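Local coordinates for Dna-binding protein RAP1 (Saccharomyces cerevisiae, PDB 4BJT) that probably binds DNA to repress or activate transcription and, through its all-helical C-terminal domain, binds a module of the telomere protein Rif1, at residues T75-L81 and T119-F125; T131-G135 and M192-F196; V158-W162 and R189-R193. All coordinates share one frame; numbering follows the deposited sequence.

Contact 1. Residues T75-L81 and T119-F125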
ATOM      1  N   THR C  75     -12.123  10.575   8.597  1.00 18.78           N
ATOM      2  CA  THR C  75     -11.274  11.168   9.648  1.00 17.90           C
ATOM      3  C   THR C  75     -10.662  10.128  10.578  1.00 22.75           C
ATOM      4  O   THR C  75      -9.736  10.477  11.316  1.00 23.41           O
ATOM      5  CB  THR C  75     -12.003  12.263  10.420  1.00 21.37           C
ATOM      6  OG1 THR C  75     -13.104  11.685  11.145  1.00 25.10           O
ATOM      7  CG2 THR C  75     -12.465  13.403   9.526  1.00 19.55           C
ATOM      8  N   ASP C  76     -11.118   8.857  10.550  1.00 22.17           N
ATOM      9  CA  ASP C  76     -10.419   7.854  11.354  1.00 23.97           C
ATOM     10  C   ASP C  76      -9.151   7.371  10.678  1.00 23.07           C
ATOM     11  O   ASP C  76      -8.340   6.743  11.352  1.00 23.55           O
ATOM     12  CB  ASP C  76     -11.283   6.658  11.738  1.00 27.98           C
ATOM     13  CG  ASP C  76     -11.733   5.873  10.584  1.00 42.75           C
ATOM     14  OD1 ASP C  76     -12.386   6.442   9.739  1.00 44.70           O
ATOM     15  OD2 ASP C  76     -11.395   4.668  10.513  1.00 53.30           O
ATOM     16  N   LEU C  77      -8.969   7.656   9.366  1.00 20.16           N
ATOM     17  CA  LEU C  77      -7.785   7.266   8.598  1.00 18.11           C
ATOM     18  C   LEU C  77      -6.849   8.429   8.258  1.00 17.46           C
ATOM     19  O   LEU C  77      -5.644   8.231   8.142  1.00 16.63           O
ATOM     20  CB  LEU C  77      -8.234   6.623   7.291  1.00 18.94           C
ATOM     21  CG  LEU C  77      -9.075   5.349   7.425  1.00 22.18           C
ATOM     22  CD1 LEU C  77      -9.550   4.898   6.051  1.00 22.40           C
ATOM     23  CD2 LEU C  77      -8.298   4.249   8.098  1.00 23.76           C
ATOM     24  N   PHE C  78      -7.413   9.636   8.112  1.00 15.67           N
ATOM     25  CA  PHE C  78      -6.678  10.823   7.685  1.00 14.68           C
ATOM     26  C   PHE C  78      -6.843  11.969   8.630  1.00 19.32           C
ATOM     27  O   PHE C  78      -7.901  12.145   9.254  1.00 18.59           O
ATOM     28  CB  PHE C  78      -7.161  11.245   6.306  1.00 16.15           C
ATOM     29  CG  PHE C  78      -6.908  10.213   5.233  1.00 16.11           C
ATOM     30  CD1 PHE C  78      -5.695  10.162   4.573  1.00 16.66           C
ATOM     31  CD2 PHE C  78      -7.888   9.302   4.883  1.00 17.95           C
ATOM     32  CE1 PHE C  78      -5.486   9.256   3.538  1.00 17.09           C
ATOM     33  CE2 PHE C  78      -7.653   8.342   3.902  1.00 18.93           C
ATOM     34  CZ  PHE C  78      -6.461   8.338   3.218  1.00 15.92           C
ATOM     35  N   LEU C  79      -5.784  12.776   8.717  1.00 17.27           N
ATOM     36  CA  LEU C  79      -5.712  13.960   9.566  1.00 17.31           C
ATOM     37  C   LEU C  79      -6.247  15.167   8.837  1.00 18.53           C
ATOM     38  O   LEU C  79      -6.379  15.163   7.605  1.00 18.59           O
ATOM     39  CB  LEU C  79      -4.237  14.208   9.943  1.00 18.61           C
ATOM     40  CG  LEU C  79      -3.655  13.166  10.880  1.00 24.06           C
ATOM     41  CD1 LEU C  79      -2.206  12.921  10.602  1.00 24.59           C
ATOM     42  CD2 LEU C  79      -3.868  13.533  12.305  1.00 28.37           C
ATOM     43  N   PRO C  80      -6.505  16.279   9.571  1.00 18.39           N
ATOM     44  CA  PRO C  80      -7.033  17.469   8.901  1.00 18.75           C
ATOM     45  C   PRO C  80      -6.200  17.946   7.698  1.00 20.89           C
ATOM     46  O   PRO C  80      -6.782  18.374   6.707  1.00 20.54           O
ATOM     47  CB  PRO C  80      -7.094  18.502  10.032  1.00 21.46           C
ATOM     48  CG  PRO C  80      -7.285  17.680  11.253  1.00 23.06           C
ATOM     49  CD  PRO C  80      -6.485  16.432  11.032  1.00 19.46           C
ATOM     50  N   LEU C  81      -4.850  17.806   7.731  1.00 18.34           N
ATOM     51  CA  LEU C  81      -4.010  18.247   6.627  1.00 18.89           C
ATOM     52  C   LEU C  81      -4.415  17.599   5.296  1.00 21.32           C
ATOM     53  O   LEU C  81      -4.421  18.263   4.260  1.00 21.99           O
ATOM     54  CB  LEU C  81      -2.525  17.955   6.937  1.00 19.27           C
ATOM     55  CG  LEU C  81      -1.513  18.311   5.842  1.00 26.52           C
ATOM     56  CD1 LEU C  81      -1.440  19.817   5.639  1.00 30.94           C
ATOM     57  CD2 LEU C  81      -0.137  17.840   6.241  1.00 33.04           C
ATOM     58  N   THR C 119       1.511  14.471   4.273  1.00 18.53           N
ATOM     59  CA  THR C 119       0.330  14.012   3.537  1.00 16.97           C
ATOM     60  C   THR C 119      -0.911  13.797   4.419  1.00 17.71           C
ATOM     61  O   THR C 119      -1.955  13.526   3.851  1.00 18.65           O
ATOM     62  CB  THR C 119       0.644  12.742   2.714  1.00 20.88           C
ATOM     63  OG1 THR C 119       1.382  11.824   3.493  1.00 24.53           O
ATOM     64  CG2 THR C 119       1.441  13.027   1.469  1.00 24.38           C
ATOM     65  N   GLY C 120      -0.809  13.896   5.746  1.00 16.53           N
ATOM     66  CA  GLY C 120      -1.988  13.750   6.590  1.00 16.30           C
ATOM     67  C   GLY C 120      -2.521  12.338   6.689  1.00 18.28           C
ATOM     68  O   GLY C 120      -3.712  12.155   6.948  1.00 19.74           O
ATOM     69  N   ILE C 121      -1.669  11.333   6.526  1.00 16.24           N
ATOM     70  CA  ILE C 121      -2.073   9.937   6.701  1.00 15.67           C
ATOM     71  C   ILE C 121      -1.780   9.565   8.153  1.00 18.67           C
ATOM     72  O   ILE C 121      -0.660   9.786   8.620  1.00 19.39           O
ATOM     73  CB  ILE C 121      -1.329   9.006   5.739  1.00 16.80           C
ATOM     74  CG1 ILE C 121      -1.514   9.440   4.254  1.00 16.21           C
ATOM     75  CG2 ILE C 121      -1.789   7.545   5.956  1.00 17.96           C
ATOM     76  CD1 ILE C 121      -0.452   8.877   3.355  1.00 17.31           C
ATOM     77  N   ARG C 122      -2.772   9.021   8.882  1.00 15.74           N
ATOM     78  CA  ARG C 122      -2.550   8.672  10.292  1.00 16.74           C
ATOM     79  C   ARG C 122      -1.500   7.570  10.418  1.00 20.98           C
ATOM     80  O   ARG C 122      -1.430   6.680   9.582  1.00 19.07           O
ATOM     81  CB  ARG C 122      -3.853   8.287  10.984  1.00 16.79           C
ATOM     82  CG  ARG C 122      -4.773   9.499  11.148  1.00 18.39           C
ATOM     83  CD  ARG C 122      -6.039   9.155  11.883  1.00 20.11           C
ATOM     84  NE  ARG C 122      -6.973  10.281  11.927  1.00 21.16           N
ATOM     85  CZ  ARG C 122      -6.944  11.295  12.785  1.00 24.71           C
ATOM     86  NH1 ARG C 122      -6.018  11.344  13.743  1.00 24.76           N
ATOM     87  NH2 ARG C 122      -7.859  12.254  12.715  1.00 22.69           N
ATOM     88  N   LYS C 123      -0.680   7.644  11.481  1.00 19.73           N
ATOM     89  CA  LYS C 123       0.437   6.726  11.660  1.00 19.89           C
ATOM     90  C   LYS C 123       0.052   5.253  11.725  1.00 22.86           C
ATOM     91  O   LYS C 123       0.772   4.397  11.181  1.00 23.87           O
ATOM     92  CB  LYS C 123       1.250   7.105  12.891  1.00 23.57           C
ATOM     93  CG  LYS C 123       1.927   8.441  12.787  1.00 24.07           C
ATOM     94  CD  LYS C 123       2.629   8.712  14.105  1.00 28.92           C
ATOM     95  CE  LYS C 123       3.317  10.028  14.109  1.00 40.80           C
ATOM     96  NZ  LYS C 123       3.971  10.287  15.430  1.00 57.21           N
ATOM     97  N   ASN C 124      -1.048   4.951  12.380  1.00 20.14           N
ATOM     98  CA  ASN C 124      -1.508   3.557  12.468  1.00 20.17           C
ATOM     99  C   ASN C 124      -1.975   3.041  11.093  1.00 23.38           C
ATOM    100  O   ASN C 124      -1.717   1.889  10.742  1.00 23.39           O
ATOM    101  CB  ASN C 124      -2.580   3.356  13.522  1.00 23.74           C
ATOM    102  CG  ASN C 124      -3.773   4.253  13.416  1.00 25.67           C
ATOM    103  OD1 ASN C 124      -3.752   5.289  12.746  1.00 24.20           O
ATOM    104  ND2 ASN C 124      -4.818   3.919  14.144  1.00 33.74           N
ATOM    105  N   PHE C 125      -2.567   3.920  10.270  1.00 19.37           N
ATOM    106  CA  PHE C 125      -2.951   3.530   8.917  1.00 17.48           C
ATOM    107  C   PHE C 125      -1.720   3.313   8.032  1.00 20.17           C
ATOM    108  O   PHE C 125      -1.629   2.280   7.366  1.00 19.32           O
ATOM    109  CB  PHE C 125      -3.890   4.584   8.319  1.00 17.35           C
ATOM    110  CG  PHE C 125      -4.500   4.258   6.978  1.00 17.18           C
ATOM    111  CD1 PHE C 125      -4.824   2.951   6.637  1.00 20.37           C
ATOM    112  CD2 PHE C 125      -4.910   5.271   6.128  1.00 17.42           C
ATOM    113  CE1 PHE C 125      -5.455   2.663   5.438  1.00 19.94           C
ATOM    114  CE2 PHE C 125      -5.554   4.981   4.930  1.00 18.50           C
ATOM    115  CZ  PHE C 125      -5.797   3.684   4.581  1.00 17.94           C
TER
HETATM  116  O   HOH W   1      -6.003   5.180  11.120  1.00 24.52           O
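A single beta bridge between Phe-78 and Ile-121 ties the loop before helix 80-83 to the turn linking helices 108-119 and 123-132, within the all-helical Rap1 C-terminal domain. Two backbone bonds make it: Leu-79 N gives its hydrogen to Gly-120 O at 2.8 Å, nearly straight at 171°, and Arg-122 N gives its own to Leu-77 O at 3.1 Å. Gly-120 suits its place twice over: the chain leaves helix 108-119 there with positive phi, and a side-chain carbon would sit tightly against Leu-81 C.

On the face of the bridge that carries Phe-78 and Ile-121 the side chains are apolar. Phe-125 sits with CG opposite its own backbone N (chi1 -174°), which brings the ring against Leu-77. Methyl CD2 of Leu-77 stands over the centre of that ring, 3.9 Å from its centroid, in a CH-pi contact; leucine suits the place because its branch covers the ring while CB still reaches CD2 of Phe-125. An edge of the same ring points at the face of Phe-78 in an offset edge-to-face pair, planes 87° apart, while CE1 of Phe-78 rests on CG1 of Ile-121. Phe-144 and Met-147 of helix 140-150 continue this apolar layer.

On the opposite face, Arg-122, at the N-cap position of helix 123-132, stretches from CG to NE along the backbone of residues 75-77. Its long chain lets aliphatic carbons cover Leu-77 O while the guanidinium reaches Thr-75. CD2 of Leu-79 lies over one face of this planar group. A water joins Asp-76 O to Asn-124 OD1. Arg-122 NE donates to Thr-75 O at 2.8 Å, and Arg-122 NH2 donates weakly to Thr-75 O at 2.9 Å, the oxygen lying somewhat out of the guanidinium plane.

Contact 2. Residues T131-G135 and M192-F196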
ATOM      1  N   THR C 131       2.698  -2.743   6.178  1.00 20.78           N
ATOM      2  CA  THR C 131       2.695  -4.163   6.489  1.00 21.49           C
ATOM      3  C   THR C 131       2.050  -4.975   5.360  1.00 23.63           C
ATOM      4  O   THR C 131       2.609  -5.993   4.954  1.00 23.28           O
ATOM      5  CB  THR C 131       2.019  -4.403   7.836  1.00 24.66           C
ATOM      6  OG1 THR C 131       2.715  -3.645   8.838  1.00 26.38           O
ATOM      7  CG2 THR C 131       2.030  -5.864   8.233  1.00 26.11           C
ATOM      8  N   CYS C 132       0.915  -4.535   4.830  1.00 19.83           N
ATOM      9  CA  CYS C 132       0.271  -5.310   3.782  1.00 21.96           C
ATOM     10  C   CYS C 132       0.971  -5.200   2.431  1.00 21.41           C
ATOM     11  O   CYS C 132       0.717  -6.026   1.550  1.00 20.97           O
ATOM     12  CB  CYS C 132      -1.207  -4.998   3.674  1.00 24.36           C
ATOM     13  SG  CYS C 132      -1.602  -3.565   2.679  1.00 27.80           S
ATOM     14  N   LEU C 133       1.894  -4.219   2.280  1.00 19.19           N
ATOM     15  CA  LEU C 133       2.706  -4.095   1.084  1.00 18.38           C
ATOM     16  C   LEU C 133       4.034  -4.875   1.241  1.00 21.61           C
ATOM     17  O   LEU C 133       4.877  -4.768   0.353  1.00 21.06           O
ATOM     18  CB  LEU C 133       3.048  -2.627   0.784  1.00 19.30           C
ATOM     19  CG  LEU C 133       1.861  -1.693   0.540  1.00 23.48           C
ATOM     20  CD1 LEU C 133       2.335  -0.301   0.158  1.00 23.88           C
ATOM     21  CD2 LEU C 133       0.884  -2.250  -0.412  1.00 26.30           C
ATOM     22  N   SER C 134       4.250  -5.564   2.361  1.00 18.84           N
ATOM     23  CA  SER C 134       5.537  -6.240   2.649  1.00 18.78           C
ATOM     24  C   SER C 134       6.706  -5.225   2.584  1.00 22.75           C
ATOM     25  O   SER C 134       7.808  -5.581   2.166  1.00 23.66           O
ATOM     26  CB  SER C 134       5.786  -7.415   1.697  1.00 22.51           C
ATOM     27  OG  SER C 134       4.739  -8.363   1.721  1.00 23.33           O
ATOM     28  N   GLY C 135       6.434  -3.979   2.972  1.00 21.29           N
ATOM     29  CA  GLY C 135       7.416  -2.901   2.991  1.00 22.21           C
ATOM     30  C   GLY C 135       7.827  -2.329   1.648  1.00 25.20           C
ATOM     31  O   GLY C 135       8.794  -1.574   1.596  1.00 25.49           O
ATOM     32  N   MET C 192       8.740 -13.479  -0.695  1.00 26.04           N
ATOM     33  CA  MET C 192       9.019 -12.464   0.319  1.00 26.56           C
ATOM     34  C   MET C 192       8.016 -12.575   1.478  1.00 27.08           C
ATOM     35  O   MET C 192       8.402 -12.493   2.656  1.00 25.94           O
ATOM     36  CB  MET C 192       8.987 -11.049  -0.254  1.00 29.39           C
ATOM     37  CG  MET C 192       9.382 -10.020   0.798  1.00 36.52           C
ATOM     38  SD  MET C 192       9.414  -8.329   0.208  1.00 45.21           S
ATOM     39  CE  MET C 192      11.033  -8.260  -0.422  1.00 42.53           C
ATOM     40  N   ARG C 193       6.735 -12.759   1.150  1.00 23.15           N
ATOM     41  CA  ARG C 193       5.679 -12.852   2.163  1.00 23.66           C
ATOM     42  C   ARG C 193       5.905 -14.057   3.097  1.00 25.66           C
ATOM     43  O   ARG C 193       5.764 -13.959   4.333  1.00 25.58           O
ATOM     44  CB  ARG C 193       4.294 -12.932   1.482  1.00 22.19           C
ATOM     45  CG  ARG C 193       3.143 -12.589   2.423  1.00 24.68           C
ATOM     46  CD  ARG C 193       3.035 -11.092   2.642  1.00 22.94           C
ATOM     47  NE  ARG C 193       1.899 -10.707   3.473  1.00 20.70           N
ATOM     48  CZ  ARG C 193       1.764  -9.514   4.051  1.00 22.44           C
ATOM     49  NH1 ARG C 193       2.665  -8.557   3.838  1.00 19.63           N
ATOM     50  NH2 ARG C 193       0.720  -9.261   4.843  1.00 20.84           N
ATOM     51  N   LYS C 194       6.308 -15.169   2.523  1.00 24.24           N
ATOM     52  CA  LYS C 194       6.659 -16.364   3.303  1.00 25.00           C
ATOM     53  C   LYS C 194       7.814 -16.092   4.248  1.00 28.19           C
ATOM     54  O   LYS C 194       7.758 -16.521   5.416  1.00 28.44           O
ATOM     55  CB  LYS C 194       7.030 -17.528   2.378  1.00 28.03           C
ATOM     56  CG  LYS C 194       5.853 -18.105   1.645  1.00 38.54           C
ATOM     57  CD  LYS C 194       6.261 -19.397   0.907  1.00 51.03           C
ATOM     58  CE  LYS C 194       5.086 -20.043   0.233  1.00 64.25           C
ATOM     59  NZ  LYS C 194       5.502 -21.123  -0.705  1.00 70.37           N
ATOM     60  N   ARG C 195       8.850 -15.382   3.774  1.00 27.40           N
ATOM     61  CA  ARG C 195      10.007 -15.024   4.617  1.00 29.89           C
ATOM     62  C   ARG C 195       9.553 -14.160   5.799  1.00 31.53           C
ATOM     63  O   ARG C 195      10.038 -14.367   6.925  1.00 31.34           O
ATOM     64  CB  ARG C 195      11.098 -14.262   3.828  1.00 31.49           C
ATOM     65  CG  ARG C 195      11.915 -15.149   2.884  1.00 43.64           C
ATOM     66  CD  ARG C 195      13.211 -14.482   2.433  1.00 55.92           C
ATOM     67  NE  ARG C 195      13.000 -13.331   1.556  1.00 62.76           N
ATOM     68  CZ  ARG C 195      12.731 -13.383   0.250  1.00 75.88           C
ATOM     69  NH1 ARG C 195      12.604 -14.555  -0.369  1.00 66.27           N
ATOM     70  NH2 ARG C 195      12.561 -12.262  -0.441  1.00 56.61           N
ATOM     71  N   PHE C 196       8.612 -13.214   5.552  1.00 27.76           N
ATOM     72  CA  PHE C 196       8.047 -12.342   6.607  1.00 28.25           C
ATOM     73  C   PHE C 196       7.388 -13.186   7.678  1.00 29.59           C
ATOM     74  O   PHE C 196       7.597 -12.930   8.865  1.00 28.32           O
ATOM     75  CB  PHE C 196       6.975 -11.380   6.052  1.00 30.25           C
ATOM     76  CG  PHE C 196       7.390  -9.988   5.640  1.00 34.21           C
ATOM     77  CD1 PHE C 196       8.409  -9.794   4.721  1.00 37.02           C
ATOM     78  CD2 PHE C 196       6.695  -8.873   6.095  1.00 37.00           C
ATOM     79  CE1 PHE C 196       8.784  -8.511   4.327  1.00 36.48           C
ATOM     80  CE2 PHE C 196       7.074  -7.591   5.703  1.00 39.16           C
ATOM     81  CZ  PHE C 196       8.143  -7.420   4.853  1.00 36.63           C
TER
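The carbonyl oxygen of Thr-131 accepts two hydrogens near the end of helix 123-132, one from Ser-134 N and one from NH1 of Arg-193 on helix 187-198. The arginine bond is 2.8 Å from NH1 to Thr-131 O, straight at 171°, and lies in both the carbonyl and the guanidinium planes. The same NH1 also donates to Ser-134 OG at 3.0 Å, so one nitrogen spends its two hydrogens on a backbone and a side-chain oxygen. A bend at chi2 (77°) brings the guanidinium to the helix end, and a salt bridge from NE to Asp-167 holds it from another direction.

Ser-134 takes positive phi in a Schellman motif that ends the helix. Its small side chain fits between unlike neighbours: OG meets the arginine, whereas CB rests over one face of the Phe-196 ring, 4.2 Å from the centroid and offset toward the rim. CZ of Phe-196 approaches Ser-134 O to 3.3 Å, and the flexible thioether of Met-192 places SD 3.7 Å from that oxygen. The bound peptide packs on Thr-131, Met-192 and Phe-196 and makes backbone hydrogen bonds with Gly-135.

A positive guanidinium at the carbonyl end of a helix probably complements the helix dipole, and two bonds in the guanidinium plane probably hold the group from turning beside the peptide-binding surface.

Contact 3. Residues V158-W162 and R189-R193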
ATOM      1  N   VAL C 158      -5.723  -6.258  -5.855  1.00 18.96           N
ATOM      2  CA  VAL C 158      -4.629  -5.519  -6.450  1.00 17.16           C
ATOM      3  C   VAL C 158      -3.285  -6.202  -6.213  1.00 18.68           C
ATOM      4  O   VAL C 158      -2.917  -6.435  -5.048  1.00 18.03           O
ATOM      5  CB  VAL C 158      -4.577  -4.089  -5.894  1.00 18.91           C
ATOM      6  CG1 VAL C 158      -3.397  -3.311  -6.468  1.00 18.84           C
ATOM      7  CG2 VAL C 158      -5.903  -3.353  -6.161  1.00 19.09           C
ATOM      8  N   PRO C 159      -2.538  -6.489  -7.307  1.00 18.16           N
ATOM      9  CA  PRO C 159      -1.180  -7.045  -7.150  1.00 18.00           C
ATOM     10  C   PRO C 159      -0.307  -6.198  -6.220  1.00 19.05           C
ATOM     11  O   PRO C 159      -0.255  -4.960  -6.329  1.00 18.51           O
ATOM     12  CB  PRO C 159      -0.641  -7.025  -8.586  1.00 20.08           C
ATOM     13  CG  PRO C 159      -1.851  -7.169  -9.433  1.00 23.64           C
ATOM     14  CD  PRO C 159      -2.855  -6.280  -8.730  1.00 20.16           C
ATOM     15  N   GLY C 160       0.360  -6.851  -5.292  1.00 18.87           N
ATOM     16  CA  GLY C 160       1.219  -6.191  -4.316  1.00 17.98           C
ATOM     17  C   GLY C 160       0.548  -5.814  -3.014  1.00 19.09           C
ATOM     18  O   GLY C 160       1.234  -5.450  -2.060  1.00 19.06           O
ATOM     19  N   ILE C 161      -0.790  -5.873  -2.949  1.00 17.07           N
ATOM     20  CA  ILE C 161      -1.523  -5.511  -1.740  1.00 16.34           C
ATOM     21  C   ILE C 161      -2.072  -6.771  -1.139  1.00 20.16           C
ATOM     22  O   ILE C 161      -3.013  -7.361  -1.663  1.00 20.14           O
ATOM     23  CB  ILE C 161      -2.650  -4.485  -2.087  1.00 18.24           C
ATOM     24  CG1 ILE C 161      -2.044  -3.265  -2.804  1.00 18.27           C
ATOM     25  CG2 ILE C 161      -3.445  -4.111  -0.821  1.00 18.48           C
ATOM     26  CD1 ILE C 161      -2.995  -2.148  -3.092  1.00 22.11           C
ATOM     27  N   TRP C 162      -1.430  -7.235  -0.057  1.00 19.19           N
ATOM     28  CA  TRP C 162      -1.814  -8.476   0.584  1.00 19.14           C
ATOM     29  C   TRP C 162      -3.005  -8.289   1.505  1.00 23.77           C
ATOM     30  O   TRP C 162      -2.916  -7.573   2.495  1.00 24.64           O
ATOM     31  CB  TRP C 162      -0.631  -9.054   1.376  1.00 17.85           C
ATOM     32  CG  TRP C 162       0.448  -9.578   0.495  1.00 18.65           C
ATOM     33  CD1 TRP C 162       1.468  -8.880  -0.072  1.00 20.34           C
ATOM     34  CD2 TRP C 162       0.623 -10.941   0.097  1.00 19.48           C
ATOM     35  NE1 TRP C 162       2.247  -9.718  -0.833  1.00 20.48           N
ATOM     36  CE2 TRP C 162       1.748 -10.992  -0.752  1.00 21.73           C
ATOM     37  CE3 TRP C 162      -0.054 -12.124   0.391  1.00 21.41           C
ATOM     38  CZ2 TRP C 162       2.202 -12.184  -1.322  1.00 22.17           C
ATOM     39  CZ3 TRP C 162       0.418 -13.302  -0.140  1.00 23.27           C
ATOM     40  CH2 TRP C 162       1.497 -13.318  -1.033  1.00 23.49           C
ATOM     41  N   ARG C 189       6.994 -11.966  -4.902  1.00 21.56           N
ATOM     42  CA  ARG C 189       6.262 -11.422  -3.743  1.00 20.82           C
ATOM     43  C   ARG C 189       5.822 -12.522  -2.785  1.00 23.33           C
ATOM     44  O   ARG C 189       5.828 -12.316  -1.564  1.00 22.62           O
ATOM     45  CB  ARG C 189       5.014 -10.646  -4.186  1.00 20.09           C
ATOM     46  CG  ARG C 189       5.326  -9.371  -4.926  1.00 21.63           C
ATOM     47  CD  ARG C 189       4.134  -8.450  -4.884  1.00 19.64           C
ATOM     48  NE  ARG C 189       4.332  -7.212  -5.633  1.00 19.43           N
ATOM     49  CZ  ARG C 189       3.929  -6.985  -6.891  1.00 20.91           C
ATOM     50  NH1 ARG C 189       3.307  -7.938  -7.588  1.00 20.27           N
ATOM     51  NH2 ARG C 189       4.136  -5.797  -7.455  1.00 21.15           N
ATOM     52  N   MET C 190       5.386 -13.661  -3.332  1.00 22.51           N
ATOM     53  CA  MET C 190       4.965 -14.784  -2.499  1.00 24.52           C
ATOM     54  C   MET C 190       6.119 -15.291  -1.634  1.00 26.27           C
ATOM     55  O   MET C 190       5.933 -15.482  -0.425  1.00 27.62           O
ATOM     56  CB  MET C 190       4.327 -15.906  -3.290  1.00 29.28           C
ATOM     57  CG  MET C 190       3.853 -16.995  -2.369  1.00 38.49           C
ATOM     58  SD  MET C 190       3.027 -18.349  -3.146  1.00 49.97           S
ATOM     59  CE  MET C 190       4.443 -19.179  -3.943  1.00 48.14           C
ATOM     60  N   GLU C 191       7.316 -15.391  -2.212  1.00 24.78           N
ATOM     61  CA  GLU C 191       8.485 -15.825  -1.450  1.00 26.09           C
ATOM     62  C   GLU C 191       8.829 -14.788  -0.372  1.00 27.90           C
ATOM     63  O   GLU C 191       9.150 -15.174   0.766  1.00 27.75           O
ATOM     64  CB  GLU C 191       9.674 -16.094  -2.362  1.00 28.46           C
ATOM     65  CG  GLU C 191       9.473 -17.318  -3.233  1.00 37.21           C
ATOM     66  CD  GLU C 191       9.253 -18.648  -2.529  1.00 71.25           C
ATOM     67  OE1 GLU C 191       9.660 -18.784  -1.352  1.00 67.43           O
ATOM     68  OE2 GLU C 191       8.676 -19.560  -3.166  1.00 76.37           O
ATOM     69  N   MET C 192       8.740 -13.479  -0.695  1.00 26.04           N
ATOM     70  CA  MET C 192       9.019 -12.464   0.319  1.00 26.56           C
ATOM     71  C   MET C 192       8.016 -12.575   1.478  1.00 27.08           C
ATOM     72  O   MET C 192       8.402 -12.493   2.656  1.00 25.94           O
ATOM     73  CB  MET C 192       8.987 -11.049  -0.254  1.00 29.39           C
ATOM     74  CG  MET C 192       9.382 -10.020   0.798  1.00 36.52           C
ATOM     75  SD  MET C 192       9.414  -8.329   0.208  1.00 45.21           S
ATOM     76  CE  MET C 192      11.033  -8.260  -0.422  1.00 42.53           C
ATOM     77  N   ARG C 193       6.735 -12.759   1.150  1.00 23.15           N
ATOM     78  CA  ARG C 193       5.679 -12.852   2.163  1.00 23.66           C
ATOM     79  C   ARG C 193       5.905 -14.057   3.097  1.00 25.66           C
ATOM     80  O   ARG C 193       5.764 -13.959   4.333  1.00 25.58           O
ATOM     81  CB  ARG C 193       4.294 -12.932   1.482  1.00 22.19           C
ATOM     82  CG  ARG C 193       3.143 -12.589   2.423  1.00 24.68           C
ATOM     83  CD  ARG C 193       3.035 -11.092   2.642  1.00 22.94           C
ATOM     84  NE  ARG C 193       1.899 -10.707   3.473  1.00 20.70           N
ATOM     85  CZ  ARG C 193       1.764  -9.514   4.051  1.00 22.44           C
ATOM     86  NH1 ARG C 193       2.665  -8.557   3.838  1.00 19.63           N
ATOM     87  NH2 ARG C 193       0.720  -9.261   4.843  1.00 20.84           N
TER
HETATM   88  O   HOH W   2       5.155  -9.632  -0.764  1.00 26.83           O
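A type II beta turn from Val-158 to Ile-161, closed by Ile-161 N to Val-158 O at 3.0 Å, brings Gly-160 and Trp-162 against helix 187-198. Trp-162 points its indole at the helix, its CZ2-CH2 edge meeting the backbone near Met-190 CA and Arg-189 O. Arg-193 runs across one face, its CD 3.5 Å from the centroid of the five-membered ring, and its guanidinium continues flat, 9° from the ring plane, as an off-centre cation-pi stack. A water accepts weakly from Trp-162 NE1 and donates to Arg-189 O. Replacing the tryptophan with an alanine would probably open a gap beside the helix and leave CD and the guanidinium of Arg-193 without the flat surface they lie on.

One turn earlier, the extended Arg-189 lays one guanidinium face on Gly-160, CA lying 3.5 Å from NE. Glycine fits here because a side chain would press on both that nitrogen and the preceding carbonyl. Glu-55 forms a salt bridge with NH1 of Arg-189.

His-185 stacks on the indole and Leu-181 touches it, both from helix 175-185, while Met-190 reaches Val-182 on that helix and Leu-170 on helix 164-171.

How the contacts relate
Contacts 2 and 3 are neighbours, their centres 7 Å apart, while contact 1 lies 23 to 24 Å from either, on the opposite side of the chain's centre from contact 3. Helix 123-132 links the first two: contact 1 holds its beginning and contact 2 its end. Helix 187-198 serves both later contacts, which share Met-192 and Arg-193, and a probable hydrogen bond from Trp-162 N to Cys-132 O joins their loops. Along the chain contact 1 closes before the others open, and these finish together on helix 187-198. That helix is thus joined to the end of helix 123-132 and to the loop before helix 164-171, with contact 2 bordering the peptide-binding surface.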